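PDB 3I8B: xylulose kinase from Bifidobacterium adolescentis ATCC 15703, which probably phosphorylates D-xylulose to D-xylulose 5-phosphate with ATP, as a member of the FGGY family of carbohydrate kinases. Local coordinates for residues A[86-91]-A[152-157]; A[128-133]-A[214-219]. All blocks are in the same frame, centred on the assembly; numbering follows the deposited sequence.

Interaction 1: residues A[86-91]-A[152-157]; sequences VIRDAM and ENEPEN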
ATOM      1  N   VAL A  86       0.593  19.060 -15.528  1.00 11.91           N
ATOM      2  CA  VAL A  86       1.243  18.706 -14.274  1.00  9.90           C
ATOM      3  C   VAL A  86       2.138  19.865 -13.861  1.00 10.41           C
ATOM      4  O   VAL A  86       2.991  20.292 -14.626  1.00 12.13           O
ATOM      5  CB  VAL A  86       2.062  17.398 -14.404  1.00 13.68           C
ATOM      6  CG1 VAL A  86       2.883  17.156 -13.142  1.00  8.33           C
ATOM      7  CG2 VAL A  86       1.120  16.212 -14.678  1.00  7.95           C
ATOM      8  N   ILE A  87       1.935  20.375 -12.650  1.00 10.80           N
ATOM      9  CA  ILE A  87       2.645  21.564 -12.165  1.00 12.58           C
ATOM     10  C   ILE A  87       4.157  21.376 -11.870  1.00 12.80           C
ATOM     11  O   ILE A  87       4.971  22.241 -12.194  1.00 12.76           O
ATOM     12  CB  ILE A  87       1.930  22.170 -10.916  1.00 11.61           C
ATOM     13  CG1 ILE A  87       0.564  22.746 -11.321  1.00 10.56           C
ATOM     14  CG2 ILE A  87       2.804  23.251 -10.274  1.00 12.75           C
ATOM     15  CD1 ILE A  87      -0.391  23.017 -10.152  1.00  9.77           C
ATOM     16  N   ARG A  88       4.510  20.257 -11.248  1.00 13.19           N
ATOM     17  CA  ARG A  88       5.880  19.961 -10.826  1.00 13.56           C
ATOM     18  C   ARG A  88       5.924  18.451 -10.666  1.00 14.68           C
ATOM     19  O   ARG A  88       4.885  17.805 -10.687  1.00 11.30           O
ATOM     20  CB  ARG A  88       6.178  20.569  -9.451  1.00 12.79           C
ATOM     21  CG  ARG A  88       5.510  19.712  -8.391  1.00 16.34           C
ATOM     22  CD  ARG A  88       6.034  19.741  -7.005  1.00 13.38           C
ATOM     23  NE  ARG A  88       7.433  20.089  -6.829  1.00 13.24           N
ATOM     24  CZ  ARG A  88       8.434  19.229  -6.696  1.00 13.58           C
ATOM     25  NH1 ARG A  88       9.651  19.708  -6.485  1.00 12.06           N
ATOM     26  NH2 ARG A  88       8.234  17.917  -6.784  1.00 12.93           N
ATOM     27  N   ASP A  89       7.109  17.884 -10.452  1.00 13.08           N
ATOM     28  CA  ASP A  89       7.232  16.426 -10.369  1.00 11.99           C
ATOM     29  C   ASP A  89       6.362  15.771  -9.298  1.00 12.36           C
ATOM     30  O   ASP A  89       6.153  16.319  -8.225  1.00  8.16           O
ATOM     31  CB  ASP A  89       8.690  16.014 -10.159  1.00 15.13           C
ATOM     32  CG  ASP A  89       9.482  15.991 -11.451  1.00 15.00           C
ATOM     33  OD1 ASP A  89       8.988  16.492 -12.480  1.00 16.54           O
ATOM     34  OD2 ASP A  89      10.606  15.470 -11.425  1.00 18.38           O
ATOM     35  N   ALA A  90       5.847  14.584  -9.604  1.00 10.98           N
ATOM     36  CA  ALA A  90       5.103  13.844  -8.617  1.00  9.14           C
ATOM     37  C   ALA A  90       6.065  13.421  -7.538  1.00 11.63           C
ATOM     38  O   ALA A  90       7.190  13.004  -7.831  1.00  9.82           O
ATOM     39  CB  ALA A  90       4.416  12.622  -9.250  1.00 10.71           C
HETATM   40  N   MSE A  91       5.632  13.545  -6.287  1.00 10.01           N
HETATM   41  CA  MSE A  91       6.444  13.102  -5.158  1.00 10.38           C
HETATM   42  C   MSE A  91       5.845  11.826  -4.610  1.00 12.67           C
HETATM   43  O   MSE A  91       4.666  11.788  -4.241  1.00 10.81           O
HETATM   44  CB  MSE A  91       6.497  14.183  -4.079  1.00 10.99           C
HETATM   45  CG  MSE A  91       6.951  15.525  -4.632  1.00 12.21           C
HETATM   46 SE   MSE A  91       6.801  16.944  -3.294  1.00 25.38          SE
HETATM   47  CE  MSE A  91       8.228  16.331  -2.074  1.00 15.01           C
ATOM     48  N   GLU A 152       5.201  24.830   1.493  1.00 12.24           N
ATOM     49  CA  GLU A 152       6.305  25.396   2.266  1.00 13.98           C
ATOM     50  C   GLU A 152       7.491  25.784   1.379  1.00 16.27           C
ATOM     51  O   GLU A 152       8.112  26.826   1.582  1.00 15.60           O
ATOM     52  CB  GLU A 152       6.738  24.432   3.376  1.00 17.93           C
ATOM     53  CG  GLU A 152       7.914  24.913   4.226  1.00 20.84           C
ATOM     54  CD  GLU A 152       7.620  26.192   5.003  1.00 24.86           C
ATOM     55  OE1 GLU A 152       8.588  26.896   5.384  1.00 28.51           O
ATOM     56  OE2 GLU A 152       6.428  26.500   5.225  1.00 26.57           O
ATOM     57  N   ASN A 153       7.787  24.961   0.377  1.00 14.18           N
ATOM     58  CA  ASN A 153       8.996  25.148  -0.405  1.00 15.04           C
ATOM     59  C   ASN A 153       8.811  25.777  -1.767  1.00 13.96           C
ATOM     60  O   ASN A 153       9.760  26.338  -2.314  1.00 12.80           O
ATOM     61  CB  ASN A 153       9.728  23.812  -0.543  1.00 16.74           C
ATOM     62  CG  ASN A 153      10.267  23.321   0.783  1.00 18.17           C
ATOM     63  OD1 ASN A 153      11.331  23.744   1.221  1.00 20.69           O
ATOM     64  ND2 ASN A 153       9.528  22.430   1.434  1.00 17.88           N
ATOM     65  N   GLU A 154       7.601  25.655  -2.320  1.00 13.52           N
ATOM     66  CA  GLU A 154       7.294  26.147  -3.664  1.00 12.58           C
ATOM     67  C   GLU A 154       5.929  26.840  -3.703  1.00 12.81           C
ATOM     68  O   GLU A 154       5.000  26.363  -4.370  1.00 12.68           O
ATOM     69  CB  GLU A 154       7.309  24.992  -4.683  1.00 12.63           C
ATOM     70  CG  GLU A 154       8.545  24.114  -4.662  1.00 12.00           C
ATOM     71  CD  GLU A 154       8.580  23.109  -5.820  1.00 13.77           C
ATOM     72  OE1 GLU A 154       7.536  22.898  -6.476  1.00 13.83           O
ATOM     73  OE2 GLU A 154       9.655  22.511  -6.062  1.00 13.55           O
ATOM     74  N   PRO A 155       5.800  27.965  -2.981  1.00 15.12           N
ATOM     75  CA  PRO A 155       4.520  28.682  -2.888  1.00 16.20           C
ATOM     76  C   PRO A 155       3.883  29.039  -4.239  1.00 19.07           C
ATOM     77  O   PRO A 155       2.654  28.946  -4.343  1.00 17.86           O
ATOM     78  CB  PRO A 155       4.873  29.959  -2.112  1.00 19.51           C
ATOM     79  CG  PRO A 155       6.135  29.630  -1.359  1.00 20.07           C
ATOM     80  CD  PRO A 155       6.857  28.568  -2.138  1.00 14.41           C
ATOM     81  N   GLU A 156       4.676  29.452  -5.230  1.00 17.90           N
ATOM     82  CA  GLU A 156       4.129  29.792  -6.550  1.00 20.54           C
ATOM     83  C   GLU A 156       3.422  28.604  -7.196  1.00 16.92           C
ATOM     84  O   GLU A 156       2.418  28.772  -7.894  1.00 15.62           O
ATOM     85  CB  GLU A 156       5.217  30.308  -7.500  1.00 22.19           C
ATOM     86  CG  GLU A 156       5.853  31.615  -7.065  1.00 28.36           C
ATOM     87  CD  GLU A 156       6.531  31.507  -5.708  1.00 34.86           C
ATOM     88  OE1 GLU A 156       7.293  30.525  -5.479  1.00 29.99           O
ATOM     89  OE2 GLU A 156       6.296  32.410  -4.870  1.00 37.91           O
ATOM     90  N   ASN A 157       3.968  27.413  -6.966  1.00 15.49           N
ATOM     91  CA  ASN A 157       3.392  26.162  -7.462  1.00 14.03           C
ATOM     92  C   ASN A 157       2.142  25.744  -6.701  1.00 10.46           C
ATOM     93  O   ASN A 157       1.184  25.248  -7.295  1.00 12.48           O
ATOM     94  CB  ASN A 157       4.425  25.024  -7.348  1.00 12.92           C
ATOM     95  CG  ASN A 157       5.453  25.046  -8.463  1.00 15.44           C
ATOM     96  OD1 ASN A 157       6.474  24.334  -8.413  1.00 15.19           O
ATOM     97  ND2 ASN A 157       5.181  25.838  -9.488  1.00  7.64           N
TER

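Interaction 2: residues A[128-133]-A[214-219]; sequences QRWVKA and RDLIAM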
ATOM      1  N   GLN A 128      -3.226  10.371  17.665  1.00 14.85           N
ATOM      2  CA  GLN A 128      -4.546   9.800  17.899  1.00 14.69           C
ATOM      3  C   GLN A 128      -5.643  10.535  17.137  1.00 17.20           C
ATOM      4  O   GLN A 128      -6.590   9.915  16.636  1.00 15.34           O
ATOM      5  CB  GLN A 128      -4.855   9.802  19.398  1.00 18.94           C
ATOM      6  CG  GLN A 128      -6.322   9.626  19.733  1.00 20.55           C
ATOM      7  CD  GLN A 128      -6.548   9.459  21.221  1.00 23.62           C
ATOM      8  OE1 GLN A 128      -5.815   8.725  21.892  1.00 27.02           O
ATOM      9  NE2 GLN A 128      -7.557  10.144  21.750  1.00 24.29           N
ATOM     10  N   ARG A 129      -5.528  11.857  17.059  1.00 14.87           N
ATOM     11  CA  ARG A 129      -6.519  12.665  16.347  1.00 14.05           C
ATOM     12  C   ARG A 129      -6.479  12.425  14.830  1.00 12.98           C
ATOM     13  O   ARG A 129      -7.520  12.477  14.154  1.00 16.60           O
ATOM     14  CB  ARG A 129      -6.334  14.150  16.669  1.00 16.64           C
ATOM     15  CG  ARG A 129      -6.909  14.563  18.034  1.00 16.60           C
ATOM     16  CD  ARG A 129      -6.393  15.953  18.467  1.00 18.41           C
ATOM     17  NE  ARG A 129      -6.994  16.377  19.732  1.00 17.24           N
ATOM     18  CZ  ARG A 129      -6.605  17.435  20.436  1.00 20.71           C
ATOM     19  NH1 ARG A 129      -5.607  18.197  20.005  1.00 13.90           N
ATOM     20  NH2 ARG A 129      -7.221  17.733  21.575  1.00 21.14           N
ATOM     21  N   TRP A 130      -5.287  12.172  14.299  1.00 10.33           N
ATOM     22  CA  TRP A 130      -5.146  11.825  12.883  1.00 11.38           C
ATOM     23  C   TRP A 130      -5.779  10.471  12.588  1.00 12.14           C
ATOM     24  O   TRP A 130      -6.539  10.318  11.622  1.00 12.68           O
ATOM     25  CB  TRP A 130      -3.671  11.836  12.443  1.00  9.46           C
ATOM     26  CG  TRP A 130      -3.186  13.202  12.098  1.00 11.01           C
ATOM     27  CD1 TRP A 130      -2.361  14.009  12.853  1.00 12.51           C
ATOM     28  CD2 TRP A 130      -3.508  13.948  10.918  1.00  8.30           C
ATOM     29  NE1 TRP A 130      -2.156  15.206  12.201  1.00 12.47           N
ATOM     30  CE2 TRP A 130      -2.852  15.194  11.017  1.00 11.43           C
ATOM     31  CE3 TRP A 130      -4.280  13.678   9.781  1.00  9.58           C
ATOM     32  CZ2 TRP A 130      -2.949  16.170  10.024  1.00 10.49           C
ATOM     33  CZ3 TRP A 130      -4.383  14.654   8.796  1.00 10.89           C
ATOM     34  CH2 TRP A 130      -3.720  15.884   8.926  1.00 12.51           C
ATOM     35  N   VAL A 131      -5.462   9.485  13.414  1.00 11.70           N
ATOM     36  CA  VAL A 131      -6.030   8.152  13.249  1.00 12.88           C
ATOM     37  C   VAL A 131      -7.574   8.191  13.252  1.00 14.99           C
ATOM     38  O   VAL A 131      -8.223   7.624  12.358  1.00 12.34           O
ATOM     39  CB  VAL A 131      -5.457   7.180  14.307  1.00 13.35           C
ATOM     40  CG1 VAL A 131      -6.202   5.832  14.315  1.00 12.65           C
ATOM     41  CG2 VAL A 131      -3.979   6.969  14.044  1.00 14.58           C
ATOM     42  N   LYS A 132      -8.156   8.884  14.235  1.00 13.10           N
ATOM     43  CA  LYS A 132      -9.610   9.031  14.314  1.00 18.05           C
ATOM     44  C   LYS A 132     -10.201   9.838  13.145  1.00 16.57           C
ATOM     45  O   LYS A 132     -11.296   9.539  12.678  1.00 16.60           O
ATOM     46  CB  LYS A 132     -10.043   9.617  15.670  1.00 15.71           C
ATOM     47  CG  LYS A 132      -9.777   8.691  16.863  1.00 21.73           C
ATOM     48  CD  LYS A 132     -10.211   9.313  18.207  1.00 28.11           C
ATOM     49  CE  LYS A 132      -9.596  10.706  18.388  1.00 33.19           C
ATOM     50  NZ  LYS A 132      -9.365  11.195  19.816  1.00 33.58           N
ATOM     51  N   ALA A 133      -9.468  10.844  12.667  1.00 15.48           N
ATOM     52  CA  ALA A 133      -9.938  11.696  11.573  1.00 10.95           C
ATOM     53  C   ALA A 133      -9.990  10.978  10.212  1.00 14.30           C
ATOM     54  O   ALA A 133     -10.989  11.071   9.490  1.00 10.85           O
ATOM     55  CB  ALA A 133      -9.064  12.963  11.473  1.00 14.55           C
ATOM     56  N   ARG A 214     -11.419  18.726   3.456  1.00 12.17           N
ATOM     57  CA  ARG A 214     -10.822  19.869   2.789  1.00 13.52           C
ATOM     58  C   ARG A 214     -10.204  20.847   3.782  1.00 13.27           C
ATOM     59  O   ARG A 214      -9.354  21.646   3.415  1.00  9.96           O
ATOM     60  CB  ARG A 214     -11.851  20.556   1.884  1.00 13.65           C
ATOM     61  CG  ARG A 214     -12.186  19.732   0.631  1.00 11.58           C
ATOM     62  CD  ARG A 214     -13.390  20.294  -0.126  1.00 17.58           C
ATOM     63  NE  ARG A 214     -13.736  19.446  -1.268  1.00 10.76           N
ATOM     64  CZ  ARG A 214     -13.184  19.560  -2.475  1.00 14.32           C
ATOM     65  NH1 ARG A 214     -12.254  20.489  -2.711  1.00  9.54           N
ATOM     66  NH2 ARG A 214     -13.541  18.730  -3.444  1.00 12.85           N
ATOM     67  N   ASP A 215     -10.638  20.774   5.039  1.00 13.25           N
ATOM     68  CA  ASP A 215     -10.031  21.577   6.103  1.00 13.60           C
ATOM     69  C   ASP A 215      -8.578  21.173   6.398  1.00 11.93           C
ATOM     70  O   ASP A 215      -7.762  22.006   6.797  1.00 10.48           O
ATOM     71  CB  ASP A 215     -10.868  21.510   7.393  1.00 14.38           C
ATOM     72  CG  ASP A 215     -11.066  20.084   7.896  1.00 17.53           C
ATOM     73  OD1 ASP A 215     -11.430  19.195   7.091  1.00 13.44           O
ATOM     74  OD2 ASP A 215     -10.878  19.853   9.110  1.00 15.52           O
ATOM     75  N   LEU A 216      -8.262  19.893   6.227  1.00 10.98           N
ATOM     76  CA  LEU A 216      -6.904  19.421   6.462  1.00 11.09           C
ATOM     77  C   LEU A 216      -6.009  19.862   5.306  1.00 11.30           C
ATOM     78  O   LEU A 216      -4.805  20.061   5.482  1.00 11.05           O
ATOM     79  CB  LEU A 216      -6.866  17.901   6.661  1.00  9.97           C
ATOM     80  CG  LEU A 216      -7.721  17.446   7.846  1.00 12.44           C
ATOM     81  CD1 LEU A 216      -7.805  15.922   7.921  1.00 10.91           C
ATOM     82  CD2 LEU A 216      -7.172  18.015   9.141  1.00 11.74           C
ATOM     83  N   ILE A 217      -6.599  20.027   4.128  1.00  8.85           N
ATOM     84  CA  ILE A 217      -5.862  20.588   2.995  1.00 10.75           C
ATOM     85  C   ILE A 217      -5.600  22.087   3.227  1.00  9.77           C
ATOM     86  O   ILE A 217      -4.462  22.535   3.146  1.00 10.64           O
ATOM     87  CB  ILE A 217      -6.591  20.362   1.648  1.00 11.50           C
ATOM     88  CG1 ILE A 217      -6.679  18.857   1.336  1.00 11.33           C
ATOM     89  CG2 ILE A 217      -5.873  21.107   0.537  1.00  9.82           C
ATOM     90  CD1 ILE A 217      -7.559  18.506   0.121  1.00  8.52           C
ATOM     91  N   ALA A 218      -6.649  22.845   3.541  1.00 10.34           N
ATOM     92  CA  ALA A 218      -6.489  24.253   3.909  1.00 11.65           C
ATOM     93  C   ALA A 218      -5.386  24.403   4.949  1.00 10.27           C
ATOM     94  O   ALA A 218      -4.596  25.345   4.914  1.00 12.29           O
ATOM     95  CB  ALA A 218      -7.812  24.834   4.454  1.00 11.23           C
HETATM   96  N   MSE A 219      -5.341  23.463   5.883  1.00 10.36           N
HETATM   97  CA  MSE A 219      -4.395  23.545   6.990  1.00 12.46           C
HETATM   98  C   MSE A 219      -2.960  23.644   6.496  1.00 12.56           C
HETATM   99  O   MSE A 219      -2.143  24.358   7.086  1.00 11.44           O
HETATM  100  CB  MSE A 219      -4.564  22.346   7.921  1.00 14.09           C
HETATM  101  CG  MSE A 219      -3.375  22.068   8.827  1.00 19.24           C
HETATM  102 SE   MSE A 219      -3.711  20.480   9.949  1.00 28.74          SE
HETATM  103  CE  MSE A 219      -5.258  21.116  10.973  1.00 20.45           C
TER

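Interaction 1: residues A[86-91]-A[152-157]
Arg88 takes hold of the Glu154 carboxylate side-on, with two of its nitrogens, one for each oxygen. NE donates to Glu154 OE1 over 2.8 Å and NH1 to Glu154 OE2 over the same 2.8 Å, both bonds fairly straight. The carboxylate carbon lies in the plane of the guanidinium, at its edge, yet the two planes are turned 46° apart, and each oxygen therefore receives its N-H from above the carboxylate plane. The remaining nitrogen turns back to its own segment, where NH2 donates to the backbone O of Asp89 at 3.0 Å, so that all three guanidinium nitrogens have an acceptor. A bend at chi3 (-26°) brings NE round to face the acid. Within the N-terminal domain of this FGGY-family kinase, which has the actin-like ATPase fold, this salt bridge ties the loop that follows strand 78-80 to the break between helix 143-153 and the short helix 155-158, for which Glu154 is the N-cap residue. Trp149 of helix 143-153 touches both charged side chains. With a leucine in place of Arg88, the Glu154 carboxylate would probably be left without its ionic mate and the carbonyl of Asp89 without this donor. Beside the bridge, Ile87 and Asn157 run past one another head to tail, the CG2 methyl of Ile87 packing 3.8 Å from Asn157 CB, while Lys160 also touches Ile87.

Interaction 2: residues A[128-133]-A[214-219]
The indole of Trp130 reaches out from helix 122-134 to meet Leu216 and the selenomethionine Met219 on helix 214-225. Both helices belong to the N-terminal domain of the FGGY kinase, one of the two actin-like ATPase domains of this family, and here they are bridged by side chains alone, in a buried helix-to-helix contact. The six-membered ring does the touching. Its CZ3 comes to 3.8 Å from CD1 of Leu216, which approaches the ring obliquely, and the neighbouring CH2 stands 4.1 Å from the other methyl, CD2, so the forked end of the leucine meets two adjacent ring atoms. Trp130 and Leu216 reach for each other across the gap between the helices, each spanning part of it. Trp130 has CG anti to its carbonyl carbon (chi1 -83°), and although its CB does not aim at the partner helix, the far end of the indole swings nearer to it. Leu216, by contrast, leaves its helix already pointing toward Trp130. One turn further along, Met219 follows with an extended chain as far as its selenium. The pyrrole side of the indole is held by a hydrogen bond: NE1 donates to the backbone O of Leu105 in helix 99-110, a buried N-H thereby satisfied, which should limit rocking of the ring against the leucine. Leu105 also touches Met219, and Leu144 of helix 143-153 packs on both Trp130 and Leu216, so two further helices close round the pair. The selenium of Met219 makes the looser approach, likewise oblique to the ring, 4.4 Å from Trp130 CZ2.

How the interactions relate
Both contacts lie in the N-terminal FGGY domain, with centres 21 Å apart and nearest atoms about 9 Å apart, so they do not touch. Along the chain their segments alternate: 86-91, 128-133, 152-157, then 214-219. Helix 143-153 links them, following helix 122-134 of interaction 2 in sequence and ending in the 152-157 segment of interaction 1; its Trp149 lies against the salt bridge and its Leu144 against the buried apolar pair. Helix 214-225 also reaches both, since its later residues Ala223 and Ala224 touch Glu152 and Pro155. One contact is polar and near the surface, the other buried, and together they join sequence-distant parts of a single domain.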